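Local coordinates for protein VESB protease (Vibrio cholerae, PDB 4LK4) that probably cleaves peptide bonds as a secreted trypsin-like serine endopeptidase of the S1 family, with an Ig-like domain joined to its protease domain, at residues Q87-H92 and A105-A110; V29-D34 and R83-K88; T269-D274 and G308-V313; I25-K30 and Q37-G42; N181-C186 and S235-W240. The protein carries 1 engineered substitution. One frame throughout, in Å; residues are numbered along the deposited sequence.

Contact 1: Q87-H92 and A105-A110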
# COMPACT_ATOMS: atom_id res chain seq x y z
N GLN A 87 -0.71 -11.08 -6.00
CA GLN A 87 -1.74 -12.00 -5.56
C GLN A 87 -2.66 -11.40 -4.51
O GLN A 87 -3.84 -11.74 -4.51
CB GLN A 87 -1.18 -13.36 -5.13
CG GLN A 87 -0.71 -13.47 -3.69
CD GLN A 87 -0.24 -14.87 -3.34
OE1 GLN A 87 -0.31 -15.80 -4.17
NE2 GLN A 87 0.26 -15.04 -2.11
N LYS A 88 -2.16 -10.52 -3.65
CA LYS A 88 -3.05 -9.77 -2.76
C LYS A 88 -2.68 -8.29 -2.65
O LYS A 88 -1.52 -7.91 -2.77
CB LYS A 88 -3.06 -10.41 -1.36
CG LYS A 88 -3.70 -11.80 -1.29
CD LYS A 88 -5.21 -11.72 -1.10
CE LYS A 88 -5.99 -12.98 -1.52
NZ LYS A 88 -5.30 -14.28 -1.28
N ILE A 89 -3.68 -7.48 -2.38
CA ILE A 89 -3.51 -6.08 -2.10
C ILE A 89 -4.09 -5.76 -0.71
O ILE A 89 -5.18 -6.18 -0.37
CB ILE A 89 -4.14 -5.24 -3.22
CG1 ILE A 89 -3.28 -5.38 -4.49
CG2 ILE A 89 -4.17 -3.76 -2.84
CD1 ILE A 89 -3.81 -4.71 -5.74
N TYR A 90 -3.31 -5.06 0.11
CA TYR A 90 -3.79 -4.53 1.38
C TYR A 90 -3.76 -3.02 1.29
O TYR A 90 -2.71 -2.44 1.05
CB TYR A 90 -2.93 -5.03 2.56
CG TYR A 90 -2.80 -6.52 2.52
CD1 TYR A 90 -1.78 -7.13 1.82
CD2 TYR A 90 -3.72 -7.32 3.13
CE1 TYR A 90 -1.69 -8.51 1.74
CE2 TYR A 90 -3.62 -8.69 3.09
CZ TYR A 90 -2.61 -9.29 2.38
OH TYR A 90 -2.56 -10.68 2.33
N ARG A 91 -4.91 -2.37 1.44
CA ARG A 91 -4.94 -0.92 1.50
C ARG A 91 -5.24 -0.47 2.90
O ARG A 91 -5.86 -1.20 3.66
CB ARG A 91 -6.04 -0.40 0.59
CG ARG A 91 -5.88 -0.80 -0.87
CD ARG A 91 -7.22 -0.63 -1.56
NE ARG A 91 -7.23 0.55 -2.39
CZ ARG A 91 -8.29 1.29 -2.69
NH1 ARG A 91 -9.50 1.03 -2.20
NH2 ARG A 91 -8.11 2.35 -3.49
N HIS A 92 -4.84 0.74 3.26
CA HIS A 92 -5.16 1.22 4.58
C HIS A 92 -6.67 1.27 4.73
O HIS A 92 -7.35 1.77 3.86
CB HIS A 92 -4.57 2.58 4.85
CG HIS A 92 -4.35 2.84 6.30
ND1 HIS A 92 -5.37 3.22 7.14
CD2 HIS A 92 -3.24 2.73 7.07
CE1 HIS A 92 -4.90 3.36 8.36
NE2 HIS A 92 -3.61 3.07 8.35
N ALA A 105 -0.61 1.39 0.48
CA ALA A 105 -0.99 0.02 0.17
C ALA A 105 0.20 -0.90 0.07
O ALA A 105 1.28 -0.47 -0.25
CB ALA A 105 -1.77 -0.01 -1.15
N ILE A 106 -0.03 -2.18 0.30
CA ILE A 106 0.98 -3.22 0.11
C ILE A 106 0.50 -4.15 -1.00
O ILE A 106 -0.65 -4.56 -1.01
CB ILE A 106 1.16 -4.08 1.39
CG1 ILE A 106 1.76 -3.25 2.52
CG2 ILE A 106 2.01 -5.32 1.12
CD1 ILE A 106 3.10 -2.64 2.18
N VAL A 107 1.40 -4.48 -1.92
CA VAL A 107 1.13 -5.51 -2.89
C VAL A 107 1.90 -6.74 -2.45
O VAL A 107 3.12 -6.70 -2.33
CB VAL A 107 1.53 -5.09 -4.31
CG1 VAL A 107 1.11 -6.15 -5.32
CG2 VAL A 107 0.88 -3.75 -4.65
N GLU A 108 1.17 -7.82 -2.16
CA GLU A 108 1.75 -9.11 -1.87
C GLU A 108 1.87 -9.82 -3.21
O GLU A 108 0.90 -9.86 -3.96
CB GLU A 108 0.80 -9.84 -0.96
CG GLU A 108 1.27 -11.21 -0.50
CD GLU A 108 0.19 -11.98 0.22
OE1 GLU A 108 -0.15 -11.58 1.36
OE2 GLU A 108 -0.30 -12.99 -0.36
N LEU A 109 3.04 -10.34 -3.51
CA LEU A 109 3.36 -10.90 -4.82
C LEU A 109 3.18 -12.40 -4.84
O LEU A 109 3.34 -13.03 -3.82
CB LEU A 109 4.81 -10.61 -5.13
CG LEU A 109 5.17 -9.13 -5.19
CD1 LEU A 109 6.56 -8.97 -5.78
CD2 LEU A 109 4.17 -8.38 -6.06
N ALA A 110 2.92 -12.98 -6.00
CA ALA A 110 2.74 -14.44 -6.11
C ALA A 110 4.02 -15.25 -5.85
O ALA A 110 3.98 -16.46 -5.71
CB ALA A 110 2.16 -14.82 -7.47

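Contact 2: V29-D34 and R83-K88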
# COMPACT_ATOMS: atom_id res chain seq x y z
N VAL A 29 2.22 -2.67 -13.43
CA VAL A 29 1.76 -2.72 -14.80
C VAL A 29 0.59 -3.65 -14.89
O VAL A 29 0.50 -4.61 -14.13
CB VAL A 29 2.87 -3.11 -15.78
CG1 VAL A 29 4.14 -2.32 -15.46
CG2 VAL A 29 3.18 -4.57 -15.71
N LYS A 30 -0.30 -3.36 -15.84
CA LYS A 30 -1.48 -4.12 -16.06
C LYS A 30 -1.09 -5.51 -16.52
O LYS A 30 -0.24 -5.66 -17.38
CB LYS A 30 -2.37 -3.43 -17.10
CG LYS A 30 -3.59 -4.25 -17.50
CD LYS A 30 -4.69 -3.38 -18.09
CE LYS A 30 -5.83 -4.22 -18.66
NZ LYS A 30 -5.55 -4.52 -20.10
N ARG A 31 -1.73 -6.53 -15.92
CA ARG A 31 -1.42 -7.90 -16.25
C ARG A 31 -1.78 -8.24 -17.68
O ARG A 31 -2.85 -7.86 -18.17
CB ARG A 31 -2.16 -8.87 -15.32
CG ARG A 31 -1.65 -10.31 -15.51
CD ARG A 31 -2.10 -11.25 -14.44
NE ARG A 31 -1.80 -10.77 -13.10
CZ ARG A 31 -2.22 -11.38 -11.99
NH1 ARG A 31 -2.95 -12.48 -12.08
NH2 ARG A 31 -1.93 -10.89 -10.80
N GLY A 32 -0.88 -8.97 -18.34
CA GLY A 32 -1.08 -9.41 -19.73
C GLY A 32 -0.73 -8.33 -20.75
O GLY A 32 -0.80 -8.57 -21.95
N ALA A 33 -0.36 -7.14 -20.29
CA ALA A 33 0.01 -6.08 -21.21
C ALA A 33 1.54 -5.82 -21.30
O ALA A 33 2.33 -6.18 -20.42
CB ALA A 33 -0.73 -4.82 -20.85
N ASP A 34 1.94 -5.22 -22.42
CA ASP A 34 3.29 -4.72 -22.62
C ASP A 34 3.63 -3.78 -21.45
O ASP A 34 2.79 -3.00 -21.00
CB ASP A 34 3.37 -4.01 -23.99
CG ASP A 34 4.64 -3.21 -24.15
OD1 ASP A 34 5.63 -3.81 -24.60
OD2 ASP A 34 4.69 -2.01 -23.78
N ARG A 83 9.51 -9.45 -13.52
CA ARG A 83 8.08 -9.23 -13.62
C ARG A 83 7.38 -10.33 -12.84
O ARG A 83 7.60 -11.50 -13.12
CB ARG A 83 7.62 -9.26 -15.07
CG ARG A 83 6.16 -8.91 -15.22
CD ARG A 83 5.85 -8.38 -16.60
NE ARG A 83 4.43 -8.12 -16.75
CZ ARG A 83 3.88 -7.49 -17.78
NH1 ARG A 83 4.64 -6.99 -18.77
NH2 ARG A 83 2.55 -7.33 -17.81
N ILE A 84 6.56 -9.94 -11.87
CA ILE A 84 5.90 -10.90 -10.98
C ILE A 84 4.42 -10.54 -10.79
O ILE A 84 4.06 -9.37 -10.62
CB ILE A 84 6.58 -10.90 -9.61
CG1 ILE A 84 8.07 -11.12 -9.76
CG2 ILE A 84 6.00 -11.98 -8.70
CD1 ILE A 84 8.78 -11.24 -8.43
N ALA A 85 3.55 -11.53 -10.74
CA ALA A 85 2.12 -11.25 -10.51
C ALA A 85 1.81 -10.83 -9.08
O ALA A 85 2.41 -11.31 -8.12
CB ALA A 85 1.28 -12.46 -10.88
N ALA A 86 0.84 -9.94 -8.96
CA ALA A 86 0.29 -9.61 -7.67
C ALA A 86 -0.66 -10.73 -7.27
O ALA A 86 -1.34 -11.31 -8.14
CB ALA A 86 -0.43 -8.29 -7.75
N GLN A 87 -0.71 -11.08 -6.00
CA GLN A 87 -1.74 -12.00 -5.56
C GLN A 87 -2.66 -11.40 -4.51
O GLN A 87 -3.84 -11.74 -4.51
CB GLN A 87 -1.18 -13.36 -5.13
CG GLN A 87 -0.71 -13.47 -3.69
CD GLN A 87 -0.24 -14.87 -3.34
OE1 GLN A 87 -0.31 -15.80 -4.17
NE2 GLN A 87 0.26 -15.04 -2.11
N LYS A 88 -2.16 -10.52 -3.65
CA LYS A 88 -3.05 -9.77 -2.76
C LYS A 88 -2.68 -8.29 -2.65
O LYS A 88 -1.52 -7.91 -2.77
CB LYS A 88 -3.06 -10.41 -1.36
CG LYS A 88 -3.70 -11.80 -1.29
CD LYS A 88 -5.21 -11.72 -1.10
CE LYS A 88 -5.99 -12.98 -1.52
NZ LYS A 88 -5.30 -14.28 -1.28

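Contact 3: T269-D274 and G308-V313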
# COMPACT_ATOMS: atom_id res chain seq x y z
N THR A 269 -10.45 -15.77 3.25
CA THR A 269 -9.43 -16.79 3.50
C THR A 269 -8.15 -16.20 4.06
O THR A 269 -7.69 -15.13 3.64
CB THR A 269 -9.16 -17.61 2.24
OG1 THR A 269 -10.38 -18.23 1.84
CG2 THR A 269 -8.12 -18.70 2.50
N TYR A 270 -7.60 -16.93 5.03
CA TYR A 270 -6.43 -16.56 5.84
C TYR A 270 -5.41 -17.69 5.69
O TYR A 270 -5.74 -18.86 5.91
CB TYR A 270 -6.85 -16.36 7.31
CG TYR A 270 -7.92 -15.30 7.41
CD1 TYR A 270 -9.27 -15.62 7.27
CD2 TYR A 270 -7.57 -13.96 7.56
CE1 TYR A 270 -10.25 -14.64 7.30
CE2 TYR A 270 -8.54 -12.98 7.59
CZ TYR A 270 -9.88 -13.32 7.45
OH TYR A 270 -10.84 -12.33 7.45
N THR A 271 -4.19 -17.34 5.31
CA THR A 271 -3.16 -18.31 4.98
C THR A 271 -1.82 -17.95 5.63
O THR A 271 -1.35 -16.81 5.51
CB THR A 271 -2.95 -18.34 3.47
OG1 THR A 271 -4.22 -18.45 2.83
CG2 THR A 271 -2.07 -19.51 3.08
N ASN A 272 -1.20 -18.91 6.29
CA ASN A 272 0.09 -18.71 6.93
C ASN A 272 1.23 -18.99 5.96
O ASN A 272 1.47 -20.15 5.62
CB ASN A 272 0.23 -19.63 8.12
CG ASN A 272 1.57 -19.50 8.81
OD1 ASN A 272 2.16 -18.43 8.85
ND2 ASN A 272 2.05 -20.61 9.39
N LEU A 273 1.92 -17.93 5.53
CA LEU A 273 3.10 -18.08 4.71
C LEU A 273 4.39 -18.15 5.53
O LEU A 273 5.46 -18.27 4.95
CB LEU A 273 3.19 -16.92 3.71
CG LEU A 273 1.99 -16.75 2.77
CD1 LEU A 273 2.18 -15.56 1.85
CD2 LEU A 273 1.76 -18.00 1.96
N ASP A 274 4.29 -18.06 6.86
CA ASP A 274 5.48 -18.10 7.74
C ASP A 274 5.90 -19.55 8.00
O ASP A 274 5.07 -20.47 7.95
CB ASP A 274 5.21 -17.37 9.07
CG ASP A 274 6.49 -16.74 9.70
OD1 ASP A 274 7.60 -17.32 9.59
OD2 ASP A 274 6.37 -15.66 10.34
N GLY A 308 1.67 -22.84 4.81
CA GLY A 308 0.88 -23.10 3.60
C GLY A 308 -0.57 -23.48 3.87
O GLY A 308 -1.34 -23.69 2.93
N GLU A 309 -0.95 -23.55 5.15
CA GLU A 309 -2.31 -23.90 5.51
C GLU A 309 -3.24 -22.68 5.57
O GLU A 309 -2.86 -21.59 5.99
CB GLU A 309 -2.35 -24.70 6.82
CG GLU A 309 -2.19 -26.21 6.67
CD GLU A 309 -2.71 -26.99 7.88
OE1 GLU A 309 -3.43 -28.00 7.69
OE2 GLU A 309 -2.41 -26.59 9.03
N SER A 310 -4.48 -22.90 5.13
CA SER A 310 -5.51 -21.89 5.03
C SER A 310 -6.69 -22.26 5.91
O SER A 310 -6.97 -23.43 6.13
CB SER A 310 -6.05 -21.83 3.60
OG SER A 310 -5.15 -21.16 2.75
N CYS A 311 -7.39 -21.25 6.39
CA CYS A 311 -8.69 -21.43 6.98
C CYS A 311 -9.53 -20.29 6.51
O CYS A 311 -9.02 -19.23 6.18
CB CYS A 311 -8.64 -21.47 8.51
SG CYS A 311 -7.94 -20.01 9.31
N SER A 312 -10.83 -20.52 6.47
CA SER A 312 -11.75 -19.55 5.93
C SER A 312 -12.84 -19.28 6.93
O SER A 312 -13.14 -20.12 7.79
CB SER A 312 -12.35 -20.07 4.63
OG SER A 312 -11.32 -20.39 3.70
N VAL A 313 -13.42 -18.11 6.79
CA VAL A 313 -14.50 -17.67 7.62
C VAL A 313 -15.56 -17.16 6.67
O VAL A 313 -15.24 -16.51 5.67
CB VAL A 313 -14.01 -16.53 8.51
CG1 VAL A 313 -15.17 -15.75 9.08
CG2 VAL A 313 -13.13 -17.09 9.62

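Contact 4: I25-K30 and Q37-G42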
# COMPACT_ATOMS: atom_id res chain seq x y z
N ILE A 25 13.38 0.03 -7.12
CA ILE A 25 12.19 0.67 -7.69
C ILE A 25 11.24 -0.38 -8.25
O ILE A 25 11.66 -1.47 -8.64
CB ILE A 25 12.57 1.61 -8.84
CG1 ILE A 25 11.44 2.55 -9.22
CG2 ILE A 25 12.93 0.81 -10.08
CD1 ILE A 25 11.07 3.55 -8.15
N VAL A 26 9.96 -0.06 -8.32
CA VAL A 26 9.01 -0.99 -8.90
C VAL A 26 8.02 -0.29 -9.83
O VAL A 26 7.47 0.77 -9.48
CB VAL A 26 8.20 -1.69 -7.80
CG1 VAL A 26 7.25 -2.70 -8.39
CG2 VAL A 26 9.15 -2.31 -6.78
N ALA A 27 7.80 -0.87 -11.01
CA ALA A 27 6.74 -0.45 -11.89
C ALA A 27 5.54 -1.37 -11.73
O ALA A 27 5.66 -2.60 -11.74
CB ALA A 27 7.20 -0.46 -13.31
N LEU A 28 4.38 -0.76 -11.56
CA LEU A 28 3.14 -1.51 -11.50
C LEU A 28 2.50 -1.49 -12.88
O LEU A 28 2.27 -0.42 -13.47
CB LEU A 28 2.20 -0.90 -10.45
CG LEU A 28 2.75 -0.90 -9.03
CD1 LEU A 28 1.67 -0.36 -8.11
CD2 LEU A 28 3.14 -2.30 -8.59
N VAL A 29 2.22 -2.67 -13.43
CA VAL A 29 1.76 -2.72 -14.80
C VAL A 29 0.59 -3.65 -14.89
O VAL A 29 0.50 -4.61 -14.13
CB VAL A 29 2.87 -3.11 -15.78
CG1 VAL A 29 4.14 -2.32 -15.46
CG2 VAL A 29 3.18 -4.57 -15.71
N LYS A 30 -0.30 -3.36 -15.84
CA LYS A 30 -1.48 -4.12 -16.06
C LYS A 30 -1.09 -5.51 -16.52
O LYS A 30 -0.24 -5.66 -17.38
CB LYS A 30 -2.37 -3.43 -17.10
CG LYS A 30 -3.59 -4.25 -17.50
CD LYS A 30 -4.69 -3.38 -18.09
CE LYS A 30 -5.83 -4.22 -18.66
NZ LYS A 30 -5.55 -4.52 -20.10
N GLN A 37 3.31 0.15 -22.27
CA GLN A 37 1.90 0.54 -22.50
C GLN A 37 1.05 0.38 -21.24
O GLN A 37 0.15 1.17 -21.01
CB GLN A 37 1.25 -0.32 -23.61
CG GLN A 37 2.01 -0.35 -24.95
CD GLN A 37 2.16 1.02 -25.55
OE1 GLN A 37 1.20 1.80 -25.58
NE2 GLN A 37 3.37 1.36 -26.02
N GLY A 38 1.33 -0.65 -20.44
CA GLY A 38 0.50 -1.00 -19.30
C GLY A 38 0.93 -0.39 -17.98
O GLY A 38 0.26 -0.58 -16.98
N GLN A 39 2.05 0.33 -17.94
CA GLN A 39 2.52 0.86 -16.65
C GLN A 39 1.49 1.87 -16.14
O GLN A 39 1.04 2.68 -16.90
CB GLN A 39 3.88 1.51 -16.82
CG GLN A 39 4.58 1.83 -15.50
CD GLN A 39 4.41 3.27 -15.10
OE1 GLN A 39 4.17 4.12 -15.93
NE2 GLN A 39 4.57 3.55 -13.81
N PHE A 40 1.11 1.81 -14.88
CA PHE A 40 0.18 2.82 -14.33
C PHE A 40 0.61 3.41 -13.00
O PHE A 40 0.07 4.41 -12.59
CB PHE A 40 -1.24 2.25 -14.20
CG PHE A 40 -1.33 1.13 -13.24
CD1 PHE A 40 -1.54 1.37 -11.91
CD2 PHE A 40 -1.14 -0.16 -13.66
CE1 PHE A 40 -1.59 0.34 -11.00
CE2 PHE A 40 -1.19 -1.21 -12.76
CZ PHE A 40 -1.41 -0.96 -11.42
N CYS A 41 1.55 2.81 -12.30
CA CYS A 41 2.00 3.38 -11.02
C CYS A 41 3.43 2.99 -10.75
O CYS A 41 3.99 2.18 -11.47
CB CYS A 41 1.09 2.95 -9.81
SG CYS A 41 -0.18 4.22 -9.40
N GLY A 42 3.99 3.55 -9.69
CA GLY A 42 5.24 3.12 -9.17
C GLY A 42 5.14 2.46 -7.80
O GLY A 42 4.05 2.39 -7.20

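Contact 5: N181-C186 and S235-W240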
# COMPACT_ATOMS: atom_id res chain seq x y z
N ASN A 181 3.70 14.85 12.47
CA ASN A 181 3.45 13.49 12.85
C ASN A 181 2.07 13.12 12.31
O ASN A 181 1.14 12.90 13.07
CB ASN A 181 3.53 13.35 14.37
CG ASN A 181 3.20 11.96 14.83
OD1 ASN A 181 3.50 10.99 14.16
ND2 ASN A 181 2.54 11.86 15.98
N SER A 182 1.97 13.05 10.99
CA SER A 182 0.71 12.76 10.30
C SER A 182 0.95 12.00 9.00
O SER A 182 2.10 11.80 8.55
CB SER A 182 -0.06 14.05 10.00
OG SER A 182 0.76 14.96 9.27
N THR A 183 -0.17 11.62 8.39
CA THR A 183 -0.26 10.79 7.24
C THR A 183 0.52 11.25 6.00
O THR A 183 0.87 10.42 5.17
CB THR A 183 -1.74 10.62 6.81
OG1 THR A 183 -1.83 9.72 5.70
CG2 THR A 183 -2.36 11.95 6.38
N ASN A 184 0.71 12.55 5.83
CA ASN A 184 1.41 13.00 4.65
C ASN A 184 2.14 14.31 4.83
O ASN A 184 1.91 15.03 5.82
CB ASN A 184 0.48 13.03 3.43
CG ASN A 184 -0.74 13.91 3.62
OD1 ASN A 184 -0.80 14.76 4.49
ND2 ASN A 184 -1.73 13.71 2.76
N PHE A 185 3.06 14.57 3.91
CA PHE A 185 3.85 15.82 3.90
C PHE A 185 4.05 16.31 2.48
O PHE A 185 3.71 15.62 1.51
CB PHE A 185 5.23 15.59 4.56
CG PHE A 185 6.13 14.66 3.80
CD1 PHE A 185 6.95 15.13 2.79
CD2 PHE A 185 6.17 13.31 4.09
CE1 PHE A 185 7.80 14.27 2.12
CE2 PHE A 185 6.97 12.44 3.39
CZ PHE A 185 7.80 12.93 2.41
N CYS A 186 4.64 17.49 2.36
CA CYS A 186 4.83 18.18 1.11
C CYS A 186 6.30 18.35 0.80
O CYS A 186 7.13 18.50 1.69
CB CYS A 186 4.26 19.59 1.20
SG CYS A 186 2.47 19.69 1.17
N SER A 235 7.39 7.20 7.69
CA SER A 235 7.71 7.10 9.13
C SER A 235 6.48 6.84 9.97
O SER A 235 6.48 6.00 10.85
CB SER A 235 8.37 8.36 9.63
OG SER A 235 9.68 8.41 9.15
N TYR A 236 5.41 7.56 9.65
CA TYR A 236 4.19 7.52 10.42
C TYR A 236 3.52 6.16 10.24
O TYR A 236 2.64 5.82 11.01
CB TYR A 236 3.29 8.67 9.93
CG TYR A 236 1.91 8.78 10.54
CD1 TYR A 236 1.71 9.43 11.74
CD2 TYR A 236 0.82 8.25 9.90
CE1 TYR A 236 0.44 9.54 12.32
CE2 TYR A 236 -0.45 8.35 10.46
CZ TYR A 236 -0.62 9.00 11.66
OH TYR A 236 -1.87 9.11 12.20
N PHE A 237 3.91 5.41 9.20
CA PHE A 237 3.21 4.18 8.82
C PHE A 237 4.00 2.87 9.02
O PHE A 237 3.54 1.81 8.59
CB PHE A 237 2.67 4.29 7.38
CG PHE A 237 1.35 5.05 7.28
CD1 PHE A 237 0.24 4.65 8.00
CD2 PHE A 237 1.23 6.17 6.47
CE1 PHE A 237 -0.96 5.35 7.91
CE2 PHE A 237 0.07 6.88 6.39
CZ PHE A 237 -1.04 6.47 7.11
N ARG A 238 5.13 2.92 9.72
CA ARG A 238 5.98 1.74 9.87
C ARG A 238 5.25 0.54 10.48
O ARG A 238 5.41 -0.58 9.99
CB ARG A 238 7.21 2.10 10.69
CG ARG A 238 8.12 3.12 10.01
CD ARG A 238 8.57 2.61 8.66
NE ARG A 238 9.09 1.26 8.79
CZ ARG A 238 10.35 0.95 9.10
NH1 ARG A 238 11.25 1.90 9.28
NH2 ARG A 238 10.70 -0.32 9.21
N ASP A 239 4.45 0.77 11.53
CA ASP A 239 3.69 -0.31 12.14
C ASP A 239 2.65 -0.86 11.20
O ASP A 239 2.42 -2.09 11.18
CB ASP A 239 3.00 0.13 13.44
CG ASP A 239 3.99 0.42 14.55
OD1 ASP A 239 5.19 0.11 14.42
OD2 ASP A 239 3.55 0.99 15.56
N TRP A 240 1.98 0.02 10.46
CA TRP A 240 0.95 -0.47 9.55
C TRP A 240 1.60 -1.36 8.49
O TRP A 240 1.08 -2.43 8.13
CB TRP A 240 0.16 0.68 8.93
CG TRP A 240 -0.91 0.19 8.04
CD1 TRP A 240 -2.20 -0.11 8.40
CD2 TRP A 240 -0.80 -0.09 6.65
NE1 TRP A 240 -2.89 -0.56 7.30
CE2 TRP A 240 -2.05 -0.57 6.21
CE3 TRP A 240 0.26 -0.02 5.72
CZ2 TRP A 240 -2.29 -0.95 4.90
CZ3 TRP A 240 0.02 -0.41 4.43
CH2 TRP A 240 -1.25 -0.87 4.03

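Contact 1: Q87-H92 and A105-A110
Gln-87 and Lys-88 both turn their backbone N-H on Glu-108 O, a classic beta bulge in an otherwise regular antiparallel pair. Gln-87 N is 2.9 Å from that oxygen and Lys-88 N 3.1 Å. Past the bulge Tyr-90 and Ile-106 pair by two routine backbone bonds. At the bulge the Gln-87 CB points toward the partner strand; with CG between backbone N and carbonyl carbon (chi1 86°) and the rest extended, NE2 arrives at Glu-108 OE2, on its anti side, at 2.8 Å. Amide and carboxylate planes stand 69° apart. Tyr-90 holds the other oxygen: its OH donates to Glu-108 OE1 over 2.7 Å, arriving from above the carboxylate plane, while OE1 itself lies in the plane of the ring. Lys-88 runs alongside the glutamate through CB and CG, yet its NZ stays 5.2 Å from Glu-108 OE2. Strand 248-258 completes the site, Ser-249 OG bonding to OE2 and Tyr-250 N to the tyrosine hydroxyl. With three side-chain partners and a lysine nearby, this buried carboxylate is probably ionised, and through Ser-249 and Tyr-250 the cluster links the protease barrel to a strand of the Ig-like domain's sheet.

Contact 2: V29-D34 and R83-K88
The Arg-83 guanidinium has Val-29 over one face and a carbonyl at its edge: Val-29 CG2 lies 3.5 Å above the plane, shifted toward the rim, and Ala-33 O sits almost in the plane. Arg-31 repeats the scheme in the other direction, with Ala-85 CB 3.5 Å above one face of its guanidinium and Ala-86 O near its plane at the edge. The grip of Arg-83 is the firmer one. Its two terminal nitrogens close end-on upon a single oxygen, NH1 to Ala-33 O at 3.0 Å and NH2 to Ala-33 O at 2.9 Å; NH2 approaches on a lone pair, NH1 from nearly straight ahead of the carbonyl. CG stands opposite the backbone nitrogen (chi1 -175°) and the chain stays extended to NE, which carries the head across to the turn. That turn, type II from Lys-30 to Ala-33, has Gly-32 at positive phi (82°) and presents the Ala-33 carbonyl to the arginine. Arg-31 bends at chi3 and brings NH2 to 2.8 Å from Ala-86 O, but the angle at the hydrogen is poor and the bond weak; its stronger partner is Val-66 O. Two-pronged binding fixes the rotation of the Arg-83 head, whose NH2 also makes a salt bridge to Asp-67. Asp-67 and Val-66 belong to strand 66-70, which runs between the two segments, hydrogen-bonded to Val-29 of strand 25-30 on one side and to Ile-84 of strand 82-91 on the other, so both arginines reach across it.

Contact 3: T269-D274 and G308-V313
Gly-308 opens the pairing, its N donating to Asn-272 O at 2.8 Å; its phi is positive (90°), just ahead of the strand. Glu-309 follows with its carbonyl, which takes the N-H of Asn-272 over 3.2 Å, while its CB points away from the partner strand and OE2 takes a bond from Ala-306 N. At Ser-310 the two chains come close in a non-hydrogen-bonded pair, and the hydroxyls bridge the gap: Ser-310 OG is 2.9 Å from Thr-271 OG1. With OG1 beside the backbone N (chi1 -49°), the methyl CG2 falls beside the carbonyl carbon and also lies against the serine, Thr-271 CG2 to Ser-310 OG 3.5 Å. Strands 262-272 and 310-319 are antiparallel neighbours in the sheet of the Ig-like domain, and the two faces of the pair differ sharply. Cys-311, hydrogen-bonded through N and O to Tyr-270, sits on the buried face, with SG 4.3 Å from Tyr-270 CB and a disulfide to Cys-299. Ser-312 returns to the hydroxyl face, its OG 3.0 Å from Thr-269 OG1. Val-313 ends on the inner side, where its CB lies 4.4 Å from Tyr-270 CE1; Leu-331 touches both residues, and the tyrosine OH bonds to Ser-344.

Contact 4: I25-K30 and Q37-G42
A classic beta bulge marks the first strand pair of the N-terminal trypsin-type barrel: Phe-40 and Cys-41 both face Leu-28, so the register slips by one residue before Val-29 pairs with Gln-39. Leu-28 N donates to Cys-41 O at 3.0 Å, and Phe-40 N returns a bond of 2.9 Å to Leu-28 O. Lys-30 N then reaches Gly-38 O at 3.1 Å, where the strand comes out of the short helix 35-38. The Phe-40 side chain lies over the neighbouring strand, CG between its backbone N and carbonyl carbon (chi1 63°). Leu-28 CB packs over the ring face as a CH-pi contact, 4.2 Å from the centroid and 27° off the normal, while the Lys-30 N lies at the ring edge. Leu-28 then sends CD1 alongside Cys-41, 3.8 Å from Cys-41 CB, whose SG is in the disulfide to Cys-57. On the opposite face of the pair the Val-29 and Gln-39 side chains cross at about a right angle, with Val-29 CG1 3.8 Å from Gln-39 CA. Gln-39 bends at chi2 (-98°) and runs forward along its own strand, where NE2 comes 2.8 Å from Cys-41 O. Arg-61 adds a cation-pi contact to the Phe-40 ring, and Asp-198 OD2 takes a further bond from Gln-39 NE2. Cys-41 O is thus held from opposite faces of its carbonyl plane, by Leu-28 N and by the glutamine amide, so this acceptor of the buried bulge has two donors and the half-cystine's backbone is pinned beside its disulfide.

Contact 5: N181-C186 and S235-W240
Tyr-236 lays its ring over the peptide between Ser-182 and Thr-183: Ser-182 C is 3.7 Å above the ring plane, over its centre, and Thr-183 N 3.8 Å above it, nearer the rim. CG lies on the far side from the backbone N (chi1 177°), which swings the ring out against the loop. Asn-181 comes in at the edge, crossing at about a right angle; its OD1 is 3.4 Å from Tyr-236 CD1, close to the ring plane, where the slightly positive C-H rim meets a carbonyl oxygen. Phe-237 takes the next place. Its ring face receives the edge of Tyr-236, with CD2 of the tyrosine over the centre, and its own edge faces Thr-183, whose OG1 lies 3.5 Å from Phe-237 CE2. That hydroxyl accepts a bond from Asn-102 N, and Ser-182 O one from Asn-233 ND2. The contact brings the lead-in to strand 184-189 against the start of helix 238-243, near the end of the protease domain. No hydrogen bond crosses between the segments: Thr-183 OG1 and Ser-182 O have their partners elsewhere, and what joins the two is dispersion over the face of Tyr-236, with probably weak electrostatics at the ring edges.

In the fold
Contacts 1, 2 and 4 belong to one six-stranded barrel. Contacts 1 and 2 share strand 82-91 with Gln-87 and Lys-88, and contacts 2 and 4 share strand 25-30. Contact 4 is the buried one of these, backbone and apolar packing; contact 2, with more exposed residues, relies on arginines gripping carbonyls. Contact 1 turns polar where it meets the Ig-like domain, and Glu-108 there touches Leu-273 of contact 3, a pair from the other domain with one hydroxyl-lined and one buried face. Contact 5 is buried apart from Tyr-236 and Asn-181 and is built of rings against backbone; through Phe-237 and Trp-240 its second segment packs on His-92 of contact 1. Contacts 3 and 5 do not touch, with centres about 29 Å apart.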